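Local coordinates for aminotransferase, class V family protein (Trichomonas vaginalis, PDB 5F8V) that probably catalyses transamination between O-phospho-L-serine and 2-oxoglutarate in serine biosynthesis, using pyridoxal 5'-phosphate held on a lysine as its cofactor, at residues E356-D359 against A360-A364. Numbering follows the deposited sequence.
Sequences EAVD and ALVQA
Val-362 sends CG1 anti to its backbone N (chi1 169°), and this places its other methyl, CG2, beside that N and over the preceding turn, 3.3 Å from Val-358 O. Val-358 adopts the same rotamer, and its CG1 meets Val-362 CG2 at 4.2 Å, a loose apolar contact between side chains four residues apart on one face of the helix. Val-358 O, beneath that methyl, also accepts the bond from Val-362 N at 2.9 Å, the straightest of the four that join the two halves, with an N-H...O angle of 168°.

On the solvent side, chi1 sets Gln-363 CG beside its own N and back over the preceding turn, 3.4 Å from Asp-359 O. The bend at chi2 (-53°) turns the amide outward, with OE1 reaching a water that bridges the two residues, donating to Asp-359 O at 2.7 Å and to Gln-363 OE1 at 3.1 Å. Asp-359 O thus accepts twice, from this water and from Gln-363 N. Ala-360 N to Glu-356 O and Leu-361 N to Ala-357 O complete the i to i+4 ladder of a regular alpha-helix.

The helix is amphipathic: Glu-356 and Gln-363 are exposed, whereas Ala-357, Val-358, Leu-361 and Ala-364 are buried. Glu-356 OE1 is nevertheless tied to Tyr-7 OH by a hydrogen bond. Within helix 355-367, near the C-terminus of the chain, the valine face packs on helix 267-286 through Lys-277, Lys-280, Val-281 and Ala-284, while the alanines and Leu-361 rest against strand 7-8, strand 333-334 and adjoining loops.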
loop_
_atom_site.group_PDB
_atom_site.type_symbol
_atom_site.label_atom_id
_atom_site.label_comp_id
_atom_site.label_asym_id
_atom_site.label_seq_id
_atom_site.Cartn_x
_atom_site.Cartn_y
_atom_site.Cartn_z
ATOM N N GLU A 356 18.950 9.721 -23.410
ATOM C CA GLU A 356 18.357 9.615 -24.732
ATOM C C GLU A 356 16.963 10.256 -24.807
ATOM O O GLU A 356 16.638 10.881 -25.804
ATOM C CB GLU A 356 18.252 8.150 -25.134
ATOM C CG GLU A 356 17.964 7.935 -26.599
ATOM C CD GLU A 356 17.980 6.471 -26.957
ATOM O OE1 GLU A 356 16.970 5.783 -26.715
ATOM O OE2 GLU A 356 19.008 6.018 -27.478
ATOM N N ALA A 357 16.148 10.069 -23.766
ATOM C CA ALA A 357 14.802 10.653 -23.715
ATOM C C ALA A 357 14.854 12.176 -23.712
ATOM O O ALA A 357 14.105 12.830 -24.449
ATOM C CB ALA A 357 14.038 10.153 -22.498
ATOM N N VAL A 358 15.745 12.723 -22.887
ATOM C CA VAL A 358 15.963 14.160 -22.819
ATOM C C VAL A 358 16.447 14.697 -24.178
ATOM O O VAL A 358 15.967 15.743 -24.624
ATOM C CB VAL A 358 16.954 14.548 -21.691
ATOM C CG1 VAL A 358 17.341 16.017 -21.781
ATOM C CG2 VAL A 358 16.363 14.236 -20.314
ATOM N N ASP A 359 17.393 14.001 -24.809
ATOM C CA ASP A 359 17.852 14.356 -26.174
ATOM C C ASP A 359 16.711 14.398 -27.201
ATOM O O ASP A 359 16.647 15.309 -28.008
ATOM C CB ASP A 359 18.914 13.378 -26.691
ATOM C CG ASP A 359 20.301 13.624 -26.122
ATOM O OD1 ASP A 359 20.573 14.662 -25.510
ATOM O OD2 ASP A 359 21.162 12.742 -26.307
ATOM N N ALA A 360 15.832 13.404 -27.169
ATOM C CA ALA A 360 14.633 13.387 -28.019
ATOM C C ALA A 360 13.650 14.534 -27.713
ATOM O O ALA A 360 13.055 15.107 -28.636
ATOM C CB ALA A 360 13.926 12.058 -27.894
ATOM N N LEU A 361 13.497 14.873 -26.433
ATOM C CA LEU A 361 12.658 16.008 -26.043
ATOM C C LEU A 361 13.217 17.339 -26.550
ATOM O O LEU A 361 12.481 18.142 -27.119
ATOM C CB LEU A 361 12.473 16.058 -24.519
ATOM C CG LEU A 361 11.611 17.206 -23.994
ATOM C CD1 LEU A 361 10.213 17.161 -24.615
ATOM C CD2 LEU A 361 11.554 17.176 -22.474
ATOM N N VAL A 362 14.513 17.555 -26.346
ATOM C CA VAL A 362 15.208 18.774 -26.793
ATOM C C VAL A 362 15.097 18.959 -28.311
ATOM O O VAL A 362 14.896 20.085 -28.789
ATOM C CB VAL A 362 16.693 18.763 -26.349
ATOM C CG1 VAL A 362 17.509 19.865 -27.025
ATOM C CG2 VAL A 362 16.800 18.887 -24.829
ATOM N N GLN A 363 15.229 17.863 -29.057
ATOM C CA GLN A 363 15.049 17.897 -30.511
ATOM C C GLN A 363 13.623 18.278 -30.906
ATOM O O GLN A 363 13.433 19.102 -31.805
ATOM C CB GLN A 363 15.437 16.561 -31.166
ATOM C CG GLN A 363 16.935 16.294 -31.228
ATOM C CD GLN A 363 17.723 17.433 -31.861
ATOM O OE1 GLN A 363 18.517 18.104 -31.191
ATOM N NE2 GLN A 363 17.463 17.694 -33.131
ATOM N N ALA A 364 12.632 17.697 -30.234
ATOM C CA ALA A 364 11.234 18.033 -30.498
ATOM C C ALA A 364 10.975 19.521 -30.265
ATOM O O ALA A 364 10.345 20.186 -31.092
ATOM C CB ALA A 364 10.303 17.183 -29.648
HETATM O O HOH W 1 18.952 16.707 -28.493
#